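Local structure of L protein (CAS virus, 5MV0) at residues L10-I14 with L37-A41; L24-S29 with R43-I48; H49-C54 with L102-T106; G58-N62 with D88-I92; Q113-I117 with V142-T146. The protein probably acts as a cap-snatching endonuclease, its N-terminal domain cleaving capped host RNAs to supply primers for viral transcription by the L polymerase. All blocks are in the same frame, centred on the assembly; numbering follows the deposited sequence.

Contact 1. Residues L10-I14 with L37-A41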
# COMPACT_ATOMS: atom_id res chain seq x y z
N LEU B 10 9.69 7.65 10.09
CA LEU B 10 8.50 6.88 10.44
C LEU B 10 7.42 7.01 9.37
O LEU B 10 6.70 6.05 9.08
CB LEU B 10 7.99 7.32 11.81
CG LEU B 10 6.74 6.63 12.36
CD1 LEU B 10 6.93 5.12 12.44
CD2 LEU B 10 6.42 7.21 13.74
N LYS B 11 7.29 8.19 8.75
CA LYS B 11 6.35 8.32 7.64
C LYS B 11 6.70 7.36 6.51
O LYS B 11 5.82 6.70 5.94
CB LYS B 11 6.33 9.76 7.11
CG LYS B 11 5.66 10.74 8.06
CD LYS B 11 5.33 12.06 7.37
CE LYS B 11 6.57 12.89 7.13
NZ LYS B 11 6.29 14.34 7.37
N ASN B 12 7.98 7.24 6.20
CA ASN B 12 8.41 6.32 5.16
C ASN B 12 8.12 4.86 5.54
O ASN B 12 7.65 4.08 4.70
CB ASN B 12 9.89 6.55 4.89
CG ASN B 12 10.43 5.62 3.82
OD1 ASN B 12 10.99 4.57 4.13
ND2 ASN B 12 10.27 6.01 2.56
N VAL B 13 8.37 4.48 6.80
CA VAL B 13 8.03 3.13 7.27
C VAL B 13 6.53 2.87 7.07
O VAL B 13 6.13 1.84 6.52
CB VAL B 13 8.42 2.96 8.75
CG1 VAL B 13 7.81 1.66 9.33
CG2 VAL B 13 9.94 2.99 8.93
N ILE B 14 5.69 3.80 7.51
CA ILE B 14 4.24 3.59 7.39
C ILE B 14 3.84 3.50 5.92
O ILE B 14 3.05 2.63 5.52
CB ILE B 14 3.48 4.70 8.14
CG1 ILE B 14 3.73 4.60 9.65
CG2 ILE B 14 2.01 4.63 7.82
CD1 ILE B 14 3.04 5.72 10.45
N LEU B 37 1.55 11.09 14.50
CA LEU B 37 2.15 10.03 13.70
C LEU B 37 2.59 8.86 14.57
O LEU B 37 2.41 7.69 14.19
CB LEU B 37 3.35 10.59 12.93
CG LEU B 37 4.03 9.60 11.98
CD1 LEU B 37 3.13 9.28 10.80
CD2 LEU B 37 5.35 10.15 11.51
N ALA B 38 3.19 9.16 15.73
CA ALA B 38 3.62 8.08 16.61
C ALA B 38 2.44 7.23 17.04
O ALA B 38 2.54 5.99 17.09
CB ALA B 38 4.35 8.64 17.84
N MET B 39 1.30 7.86 17.36
CA MET B 39 0.15 7.06 17.81
C MET B 39 -0.43 6.25 16.66
O MET B 39 -0.89 5.11 16.86
CB MET B 39 -0.91 7.96 18.45
CG MET B 39 -0.47 8.65 19.77
SD MET B 39 0.58 7.67 20.90
CE MET B 39 -0.56 6.38 21.41
N SER B 40 -0.41 6.79 15.44
CA SER B 40 -0.87 6.02 14.29
C SER B 40 0.03 4.80 14.05
O SER B 40 -0.46 3.71 13.73
CB SER B 40 -0.93 6.92 13.05
OG SER B 40 -1.11 6.14 11.87
N ALA B 41 1.34 4.96 14.23
CA ALA B 41 2.26 3.84 14.09
C ALA B 41 1.97 2.75 15.12
O ALA B 41 1.97 1.56 14.79
CB ALA B 41 3.69 4.34 14.23
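Leu10, Ile14 and Leu37 meet with no flat group between them: no ring, amide or carboxylate lends a face or an edge to this interface, which is built from branched aliphatic chains. Leu37 stands at its middle. On one side it is met by Leu10, whose CD2 comes to 3.8 Å from Leu37 CG as the two side chains lie alongside, pointing in opposite directions. The CD1 branch of Leu37 goes to Ile14, with the two CD1 methyls of Ile14 and Leu37 3.6 Å apart. The stem of Lys11 runs across this chain at about a right angle, and its CG lies 3.5 Å from Leu37 CD2. This is the packing of helix 4-20 on helix 34-57, which run broadly the same way, their local axes inclined by 33° and 10.6 Å apart at closest approach. Ala41, one turn after Leu37, offers a short methyl as a floor: its CB is 3.8 Å from Leu10 CD1 and 4.1 Å from Ile14 CD1. With chi1 at 179°, Leu10 turns CG away from its own backbone N and sends both methyls into the gap between the helices. Beyond CG, Lys11 bends away from the apolar patch, and its NZ forms a salt bridge with Asp32. Leu10 and Ile14 also touch helix 155-170, through Ile168 and Leu161 respectively.

Contact 2. Residues L24-S29 with R43-I48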
# COMPACT_ATOMS: atom_id res chain seq x y z
N LEU B 24 -4.58 -2.34 4.93
CA LEU B 24 -4.42 -1.53 6.13
C LEU B 24 -4.64 -0.05 5.87
O LEU B 24 -4.80 0.71 6.83
CB LEU B 24 -3.02 -1.75 6.71
CG LEU B 24 -2.67 -3.17 7.17
CD1 LEU B 24 -1.16 -3.30 7.34
CD2 LEU B 24 -3.37 -3.47 8.47
N TYR B 25 -4.61 0.38 4.59
CA TYR B 25 -4.68 1.81 4.27
C TYR B 25 -5.92 2.45 4.90
O TYR B 25 -5.85 3.58 5.40
CB TYR B 25 -4.70 2.02 2.75
CG TYR B 25 -5.14 3.42 2.35
CD1 TYR B 25 -6.43 3.66 1.90
CD2 TYR B 25 -4.27 4.50 2.46
CE1 TYR B 25 -6.85 4.93 1.54
CE2 TYR B 25 -4.68 5.78 2.11
CZ TYR B 25 -5.96 5.98 1.65
OH TYR B 25 -6.38 7.25 1.32
N LYS B 26 -7.05 1.75 4.87
CA LYS B 26 -8.29 2.40 5.32
C LYS B 26 -8.33 2.58 6.82
O LYS B 26 -9.14 3.37 7.32
CB LYS B 26 -9.51 1.62 4.84
CG LYS B 26 -9.49 0.13 5.16
CD LYS B 26 -10.70 -0.57 4.53
CE LYS B 26 -10.61 -2.08 4.67
NZ LYS B 26 -9.50 -2.64 3.84
N GLN B 27 -7.48 1.89 7.56
CA GLN B 27 -7.42 1.95 9.01
C GLN B 27 -6.26 2.79 9.52
O GLN B 27 -6.04 2.84 10.73
CB GLN B 27 -7.32 0.54 9.59
CG GLN B 27 -8.55 -0.29 9.43
CD GLN B 27 -8.42 -1.58 10.19
OE1 GLN B 27 -7.72 -2.49 9.75
NE2 GLN B 27 -9.08 -1.65 11.35
N SER B 28 -5.52 3.43 8.63
CA SER B 28 -4.31 4.10 9.07
C SER B 28 -4.30 5.54 8.59
O SER B 28 -5.27 6.03 7.99
CB SER B 28 -3.06 3.34 8.60
OG SER B 28 -1.96 3.62 9.46
N SER B 29 -3.20 6.23 8.86
CA SER B 29 -3.10 7.64 8.56
C SER B 29 -1.64 8.03 8.59
O SER B 29 -0.83 7.46 9.33
CB SER B 29 -3.89 8.50 9.55
OG SER B 29 -3.49 8.25 10.89
N ARG B 43 -0.85 2.28 16.69
CA ARG B 43 -2.17 1.55 16.24
C ARG B 43 -2.00 0.55 15.00
O ARG B 43 -2.44 -0.60 14.94
CB ARG B 43 -3.24 2.59 15.89
CG ARG B 43 -4.57 1.95 15.49
CD ARG B 43 -5.21 2.69 14.32
NE ARG B 43 -4.15 3.26 13.51
CZ ARG B 43 -3.53 2.65 12.52
NH1 ARG B 43 -3.90 1.40 12.15
NH2 ARG B 43 -2.56 3.29 11.89
N LEU B 44 -1.12 1.01 14.11
CA LEU B 44 -0.86 0.15 12.95
C LEU B 44 -0.18 -1.15 13.37
O LEU B 44 -0.50 -2.23 12.85
CB LEU B 44 0.00 0.91 11.94
CG LEU B 44 0.30 0.21 10.61
CD1 LEU B 44 -1.00 -0.10 9.86
CD2 LEU B 44 1.28 1.05 9.75
N ARG B 45 0.75 -1.07 14.31
CA ARG B 45 1.38 -2.29 14.82
C ARG B 45 0.33 -3.28 15.32
O ARG B 45 0.37 -4.48 14.99
CB ARG B 45 2.37 -1.90 15.91
CG ARG B 45 2.98 -3.02 16.70
CD ARG B 45 4.07 -2.43 17.60
NE ARG B 45 4.69 -3.45 18.43
CZ ARG B 45 4.24 -3.81 19.62
NH1 ARG B 45 3.16 -3.23 20.14
NH2 ARG B 45 4.86 -4.76 20.30
N ALA B 46 -0.62 -2.80 16.12
CA ALA B 46 -1.68 -3.66 16.64
C ALA B 46 -2.60 -4.15 15.52
O ALA B 46 -3.05 -5.30 15.55
CB ALA B 46 -2.49 -2.91 17.71
N THR B 47 -2.89 -3.29 14.54
CA THR B 47 -3.79 -3.67 13.45
C THR B 47 -3.16 -4.73 12.55
O THR B 47 -3.87 -5.62 12.04
CB THR B 47 -4.18 -2.44 12.62
OG1 THR B 47 -4.85 -1.49 13.45
CG2 THR B 47 -5.12 -2.83 11.51
N ILE B 48 -1.85 -4.64 12.31
CA ILE B 48 -1.15 -5.68 11.55
C ILE B 48 -1.28 -7.04 12.24
O ILE B 48 -1.58 -8.07 11.61
CB ILE B 48 0.33 -5.28 11.35
CG1 ILE B 48 0.41 -4.01 10.47
CG2 ILE B 48 1.14 -6.42 10.75
CD1 ILE B 48 1.81 -3.38 10.41
O HOH W 1 -4.20 5.97 12.30
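The 3-10 turn 24-27, in the connection between helices 4-20 and 34-57, folds back on the second of these helices through Leu24, Gln27 and the following Ser28. Leu24 makes the apolar half. Its CD1 lies 3.6 Å from Ile48 CG1 and 4.1 Å from Leu44 CD1, crossing both side chains at about a right angle, while its CD2 passes Thr47 CG2 at 3.6 Å. That threonine methyl also lies 3.2 Å from Gln27 OE1, a buried oxygen with no polar partner in the model; Gln27 has two deposited conformers, and this holds for the one described. CG2 faces the turn because OG1 of Thr47 turns back to its own helix, bonding to Arg43 O at 3.0 Å. The polar half centres on Arg43, also modelled in two conformers and so less certain. In the one described the chain bends at chi2 and chi3 and lays the guanidinium beside the turn, with Gln27 O and Ser28 CA over one face. NH2 is hydrogen-bonded to Ser40 OG; its weak bond to Ser28 OG is doubtfully short. NE makes a weak bond, 3.0 Å long, to a water that also binds Ser29 OG. Outside the turn, Lys36 of a neighbouring subunit donates to Tyr25 O and Ser28 O. Leu18 of helix 4-20 touches Leu24, Ser28 and Leu44, whereas His61 of strand 60-61 lies against Gln27 and Thr47.

Contact 3. Residues H49-C54 with L102-T106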
# COMPACT_ATOMS: atom_id res chain seq x y z
N HIS B 49 -1.06 -7.06 13.56
CA HIS B 49 -1.25 -8.28 14.33
C HIS B 49 -2.66 -8.84 14.16
O HIS B 49 -2.83 -10.04 13.90
CB HIS B 49 -0.97 -7.99 15.80
CG HIS B 49 -1.09 -9.18 16.70
ND1 HIS B 49 -0.33 -10.32 16.53
CD2 HIS B 49 -1.86 -9.39 17.79
CE1 HIS B 49 -0.63 -11.19 17.48
NE2 HIS B 49 -1.55 -10.65 18.26
N GLU B 50 -3.69 -7.99 14.33
CA GLU B 50 -5.08 -8.43 14.15
C GLU B 50 -5.30 -9.00 12.76
O GLU B 50 -5.93 -10.05 12.60
CB GLU B 50 -6.06 -7.28 14.34
CG GLU B 50 -6.18 -6.68 15.71
CD GLU B 50 -6.94 -5.34 15.66
OE1 GLU B 50 -7.49 -5.00 14.58
OE2 GLU B 50 -6.97 -4.63 16.69
N LEU B 51 -4.82 -8.29 11.74
CA LEU B 51 -5.00 -8.74 10.36
C LEU B 51 -4.42 -10.13 10.14
O LEU B 51 -5.06 -11.01 9.56
CB LEU B 51 -4.35 -7.75 9.39
CG LEU B 51 -4.44 -8.14 7.92
CD1 LEU B 51 -5.90 -8.43 7.56
CD2 LEU B 51 -3.86 -7.05 7.03
N ASN B 52 -3.18 -10.34 10.58
CA ASN B 52 -2.54 -11.61 10.29
C ASN B 52 -3.11 -12.74 11.13
O ASN B 52 -3.16 -13.89 10.67
CB ASN B 52 -1.04 -11.44 10.45
CG ASN B 52 -0.45 -10.60 9.33
OD1 ASN B 52 -0.85 -10.75 8.17
ND2 ASN B 52 0.45 -9.69 9.66
N CYS B 53 -3.56 -12.46 12.36
CA CYS B 53 -4.30 -13.48 13.10
C CYS B 53 -5.57 -13.88 12.36
O CYS B 53 -5.89 -15.07 12.26
CB CYS B 53 -4.63 -12.99 14.52
SG CYS B 53 -3.20 -12.86 15.62
N CYS B 54 -6.28 -12.89 11.80
CA CYS B 54 -7.49 -13.19 11.03
C CYS B 54 -7.16 -14.04 9.82
O CYS B 54 -7.85 -15.03 9.53
CB CYS B 54 -8.18 -11.91 10.60
SG CYS B 54 -8.98 -11.03 11.93
N LEU B 102 -12.63 -13.41 17.30
CA LEU B 102 -11.21 -13.32 17.62
C LEU B 102 -10.95 -12.07 18.44
O LEU B 102 -11.46 -10.99 18.11
CB LEU B 102 -10.36 -13.29 16.34
CG LEU B 102 -8.92 -12.80 16.54
CD1 LEU B 102 -8.10 -13.85 17.27
CD2 LEU B 102 -8.29 -12.42 15.21
N GLU B 103 -10.16 -12.22 19.50
CA GLU B 103 -9.57 -11.10 20.24
C GLU B 103 -8.06 -11.28 20.18
O GLU B 103 -7.53 -12.26 20.72
CB GLU B 103 -10.06 -11.06 21.68
CG GLU B 103 -11.57 -10.81 21.85
CD GLU B 103 -11.98 -9.39 21.48
OE1 GLU B 103 -11.08 -8.54 21.29
OE2 GLU B 103 -13.19 -9.13 21.39
N ALA B 104 -7.37 -10.36 19.52
CA ALA B 104 -5.93 -10.47 19.31
C ALA B 104 -5.21 -9.29 19.95
O ALA B 104 -5.69 -8.15 19.89
CB ALA B 104 -5.59 -10.53 17.82
N SER B 105 -4.06 -9.56 20.56
CA SER B 105 -3.29 -8.50 21.18
C SER B 105 -1.84 -8.94 21.25
O SER B 105 -1.51 -10.12 21.10
CB SER B 105 -3.82 -8.19 22.58
OG SER B 105 -3.58 -9.32 23.42
N THR B 106 -0.97 -7.97 21.51
CA THR B 106 0.42 -8.24 21.85
C THR B 106 0.69 -7.74 23.25
O THR B 106 0.20 -6.67 23.64
CB THR B 106 1.41 -7.59 20.85
OG1 THR B 106 1.29 -6.16 20.91
CG2 THR B 106 1.13 -8.07 19.43
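His49 reaches from its helix to the end of the facing strand. Its CB passes Thr106 CG2 loosely, and chi1 at -178° swings the ring out across the gap to that methyl. Thr106 CG2 sits over the ring in a CH-pi contact, 3.7 Å from the centroid of the His49 ring and 12° off its normal. The opposite face is met near its rim by Cys53 SG, so the imidazole lies between a methyl and a thiol. CD2 comes to 3.9 Å from Ala104 CB. ND1 is hydrogen-bonded to Arg149 N, which together with the packing on both faces holds the ring; at the tip, NE2 adds only a weak, strongly bent bond of 2.9 Å to Ser105 O. Helix 34-57 here lies across strand 98-106 of the central sheet, the local axes 8.0 Å apart and inclined by 134°, as in the alpha/beta core of PD-(D/E)XK nucleases. Alternate residues of the strand face it. Leu102 wedges CD2 against two cysteines, 3.8 Å from Cys53 CB and 3.6 Å from Cys54 SG, and Ala104 CB lies 4.0 Å from Cys53 SG. Glu103 and Ser105 start toward the other face of the sheet, where Glu103 OE2 binds Lys123 and Tyr124. Glu50 packs its stem near Ala104, and its OE1 is hydrogen-bonded to His61 NE2.

Contact 4. Residues G58-N62 with D88-I92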
# COMPACT_ATOMS: atom_id res chain seq x y z
N GLY B 58 -8.47 -17.70 8.91
CA GLY B 58 -9.44 -17.70 7.83
C GLY B 58 -10.73 -16.97 8.12
O GLY B 58 -11.78 -17.33 7.58
N ILE B 59 -10.69 -15.92 8.95
CA ILE B 59 -11.89 -15.18 9.32
C ILE B 59 -11.77 -13.73 8.83
O ILE B 59 -10.73 -13.30 8.36
CB ILE B 59 -12.16 -15.23 10.83
CG1 ILE B 59 -11.07 -14.45 11.58
CG2 ILE B 59 -12.18 -16.68 11.33
CD1 ILE B 59 -11.32 -14.40 13.07
N ILE B 60 -12.86 -12.99 8.99
CA ILE B 60 -12.95 -11.61 8.52
C ILE B 60 -12.31 -10.68 9.55
O ILE B 60 -12.63 -10.74 10.74
CB ILE B 60 -14.42 -11.22 8.29
CG1 ILE B 60 -15.03 -12.07 7.17
CG2 ILE B 60 -14.57 -9.73 7.99
CD1 ILE B 60 -16.54 -12.06 7.19
N HIS B 61 -11.42 -9.81 9.08
CA HIS B 61 -10.91 -8.73 9.93
C HIS B 61 -11.98 -7.65 10.04
O HIS B 61 -12.42 -7.10 9.02
CB HIS B 61 -9.63 -8.16 9.34
CG HIS B 61 -8.93 -7.18 10.23
ND1 HIS B 61 -8.04 -6.24 9.74
CD2 HIS B 61 -8.96 -7.00 11.57
CE1 HIS B 61 -7.57 -5.52 10.74
NE2 HIS B 61 -8.11 -5.96 11.86
N ASN B 62 -12.37 -7.32 11.26
CA ASN B 62 -13.57 -6.51 11.51
C ASN B 62 -13.26 -5.01 11.47
O ASN B 62 -13.48 -4.27 12.43
CB ASN B 62 -14.18 -6.91 12.86
CG ASN B 62 -15.47 -6.18 13.16
OD1 ASN B 62 -16.12 -5.63 12.27
ND2 ASN B 62 -15.86 -6.17 14.43
N ASP B 88 -12.11 -8.29 17.19
CA ASP B 88 -11.12 -7.98 16.16
C ASP B 88 -11.43 -8.70 14.85
O ASP B 88 -11.13 -8.18 13.77
CB ASP B 88 -9.73 -8.38 16.65
CG ASP B 88 -9.25 -7.53 17.79
OD1 ASP B 88 -9.62 -6.33 17.81
OD2 ASP B 88 -8.53 -8.06 18.66
N GLY B 89 -12.01 -9.88 14.93
CA GLY B 89 -12.37 -10.62 13.74
C GLY B 89 -13.52 -11.54 14.04
O GLY B 89 -13.83 -11.79 15.21
N TYR B 90 -14.15 -12.02 12.98
CA TYR B 90 -15.29 -12.92 13.13
C TYR B 90 -15.52 -13.66 11.82
O TYR B 90 -15.04 -13.25 10.76
CB TYR B 90 -16.57 -12.17 13.52
CG TYR B 90 -17.13 -11.35 12.38
CD1 TYR B 90 -18.15 -11.84 11.57
CD2 TYR B 90 -16.62 -10.08 12.11
CE1 TYR B 90 -18.66 -11.09 10.52
CE2 TYR B 90 -17.13 -9.32 11.06
CZ TYR B 90 -18.15 -9.83 10.27
OH TYR B 90 -18.65 -9.09 9.23
N THR B 91 -16.27 -14.75 11.91
CA THR B 91 -16.88 -15.33 10.72
C THR B 91 -18.14 -16.07 11.14
O THR B 91 -18.25 -16.56 12.27
CB THR B 91 -15.91 -16.25 9.97
OG1 THR B 91 -16.43 -16.50 8.65
CG2 THR B 91 -15.73 -17.58 10.69
N ILE B 92 -19.11 -16.11 10.23
CA ILE B 92 -20.35 -16.86 10.40
C ILE B 92 -20.36 -17.98 9.38
O ILE B 92 -20.43 -17.73 8.17
CB ILE B 92 -21.58 -15.96 10.25
CG1 ILE B 92 -21.53 -14.84 11.28
CG2 ILE B 92 -22.86 -16.80 10.40
CD1 ILE B 92 -22.46 -13.72 10.99
O HOH W 2 -14.09 -16.94 7.08
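Ile60 and Tyr90 form a hydrogen-bonded antiparallel pair that adds the short strand 60-61 to the edge of the central sheet. Ile60 N donates to Tyr90 O at 2.8 Å, and Tyr90 N returns a 3.0 Å bond to Ile60 O, lying in the plane of that carbonyl. A third, nearly straight bond of 2.9 Å from Asn62 N to Asp88 O prolongs the ladder. Between these lies the non-hydrogen-bonded pair of His61 and Gly89. Packing is close at the glycine: Ile60 O is 3.0 Å from Gly89 CA, and Ile59 CD1 touches Gly89 C. On the face bearing Ile60 and Tyr90, the tyrosine holds chi1 at 72°, which folds its ring back over the neighbouring strand. Ile60 CB stands over one face of this ring, and the Asn62 side chain crosses it with amide and ring planes 85° apart, its ND2 hydrogen-bonded to Pro87 O and Ile66 O. Ile59 and Thr91 meet through their CG2 methyls at 3.7 Å. The His61 ring turns its edge to the backbone: Asp88 O lies in the plane of the His61 ring, 3.3 Å from CD2. Further out, Gly58 ends helix 34-57 in a Schellman motif and so starts the turn into the strand. Asp88 and Gly89 form a classic beta bulge opposite Leu102. Asp88, after Pro87, fits the PD of the PD-(D/E)XK signature, and its OD2 accepts a hydrogen bond from Ala104 N.

Contact 5. Residues Q113-I117 with V142-T146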
# COMPACT_ATOMS: atom_id res chain seq x y z
N GLN B 113 0.31 -11.27 29.17
CA GLN B 113 -0.49 -12.02 28.21
C GLN B 113 -1.66 -12.73 28.88
O GLN B 113 -2.78 -12.72 28.36
CB GLN B 113 0.39 -13.04 27.48
CG GLN B 113 1.40 -12.43 26.51
CD GLN B 113 2.47 -13.40 26.05
OE1 GLN B 113 2.30 -14.62 26.11
NE2 GLN B 113 3.59 -12.86 25.61
N LYS B 114 -1.42 -13.33 30.06
CA LYS B 114 -2.48 -14.08 30.73
C LYS B 114 -3.60 -13.16 31.18
O LYS B 114 -4.78 -13.49 31.01
CB LYS B 114 -1.91 -14.86 31.92
CG LYS B 114 -0.90 -15.93 31.54
CD LYS B 114 -1.08 -17.21 32.35
CE LYS B 114 0.17 -18.08 32.29
NZ LYS B 114 0.64 -18.31 30.89
N ARG B 115 -3.25 -12.02 31.77
CA ARG B 115 -4.26 -11.08 32.24
C ARG B 115 -5.03 -10.47 31.08
O ARG B 115 -6.25 -10.28 31.17
CB ARG B 115 -3.61 -9.98 33.08
CG ARG B 115 -2.79 -10.49 34.25
CD ARG B 115 -2.78 -9.51 35.40
NE ARG B 115 -2.44 -8.16 34.96
CZ ARG B 115 -1.22 -7.76 34.65
NH1 ARG B 115 -0.19 -8.61 34.74
NH2 ARG B 115 -1.01 -6.51 34.25
N LYS B 116 -4.33 -10.16 29.99
CA LYS B 116 -5.02 -9.67 28.80
C LYS B 116 -6.01 -10.70 28.28
O LYS B 116 -7.17 -10.38 28.00
CB LYS B 116 -4.00 -9.30 27.71
CG LYS B 116 -4.64 -8.88 26.39
CD LYS B 116 -5.70 -7.78 26.58
CE LYS B 116 -6.16 -7.25 25.22
NZ LYS B 116 -7.28 -6.26 25.31
N ILE B 117 -5.57 -11.95 28.13
CA ILE B 117 -6.46 -13.00 27.66
C ILE B 117 -7.67 -13.13 28.57
O ILE B 117 -8.81 -13.27 28.11
CB ILE B 117 -5.70 -14.34 27.54
CG1 ILE B 117 -4.67 -14.28 26.40
CG2 ILE B 117 -6.68 -15.49 27.32
CD1 ILE B 117 -3.60 -15.36 26.49
N VAL B 142 -8.94 -16.24 21.62
CA VAL B 142 -8.26 -15.13 22.27
C VAL B 142 -6.77 -15.40 22.20
O VAL B 142 -6.29 -16.41 22.73
CB VAL B 142 -8.73 -14.96 23.73
CG1 VAL B 142 -8.05 -13.77 24.40
CG2 VAL B 142 -10.24 -14.80 23.76
N ILE B 143 -6.04 -14.52 21.52
CA ILE B 143 -4.61 -14.67 21.28
C ILE B 143 -3.89 -13.45 21.83
O ILE B 143 -4.25 -12.31 21.49
CB ILE B 143 -4.31 -14.84 19.78
CG1 ILE B 143 -4.84 -16.17 19.26
CG2 ILE B 143 -2.81 -14.69 19.47
CD1 ILE B 143 -4.83 -16.22 17.72
N SER B 144 -2.88 -13.67 22.67
CA SER B 144 -2.02 -12.59 23.13
C SER B 144 -0.58 -13.05 23.06
O SER B 144 -0.19 -13.99 23.77
CB SER B 144 -2.38 -12.15 24.56
OG SER B 144 -1.67 -10.98 24.91
N GLU B 145 0.22 -12.39 22.22
CA GLU B 145 1.54 -12.88 21.86
C GLU B 145 2.60 -11.81 22.11
O GLU B 145 2.30 -10.62 22.21
CB GLU B 145 1.55 -13.34 20.40
CG GLU B 145 0.82 -14.66 20.29
CD GLU B 145 0.57 -15.10 18.88
OE1 GLU B 145 0.86 -14.33 17.93
OE2 GLU B 145 0.05 -16.23 18.72
N THR B 146 3.84 -12.25 22.25
CA THR B 146 4.93 -11.35 22.55
C THR B 146 5.21 -10.30 21.53
O THR B 146 5.51 -9.23 21.86
CB THR B 146 6.27 -12.09 22.80
OG1 THR B 146 6.06 -13.17 23.67
CG2 THR B 146 7.13 -11.25 23.47
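Ile117 overlaps two residues of the facing strand: its CG2 touches Val142 CG1 at 3.7 Å and its CG1 lies 3.6 Å from Ser144 CB. The helix 110-122 that carries it belongs to the beta-alpha-beta crossover joining the parallel strands 98-106 and 137-145. Over the second of these it runs nearly antiparallel, the local axes inclined by 156° and 8.1 Å apart. One turn earlier, Gln113 covers much of Ser144: its CG is 3.5 Å from Ser144 O, while the Ser144 rotamer, chi1 -171°, turns OG under Gln113 CA and CG. That hydroxyl is hydrogen-bonded to Ser105 OG on the next strand. Gln113 continues as an extended chain along the strand toward its end. There its amide nitrogen has two partners, the stronger being Arg107 O, so the carboxamide ties the helix to the preceding loop and, weakly, to the residue after the strand. Lys116 only brushes Ser144 OG with its CB and CG before leading off to a salt bridge with Asp120; its side chain lies about 4 Å from a bound phosphate ion, probably from the crystallisation liquor. At the far end of Gln113, NE2 makes a weak bond of 3.2 Å to Thr146 OG1, bent to 133° at the hydrogen.

How the contacts relate
Helix 34-57 is the spine of the domain: contacts 1, 2 and 3 follow one another along it, with centres 10 and 12 Å apart, and its end leads into strand 60-61 of contact 4. Contacts 1 and 2 interlock in sequence, whereas contact 4 is nested within the loop closed by contact 3. The sheet joins contacts 3, 4 and 5 through the adjacent strands 89-93, 98-106 and 137-145. Contacts 3 and 5 lie on its two faces, giving a three-layer alpha/beta/alpha arrangement. Contacts 1 and 5 are about 25 Å apart between centres. Glu50, Asp88 and Glu103 gather where contacts 3 and 4 meet, consistent with a PD-(D/E)XK nuclease centre.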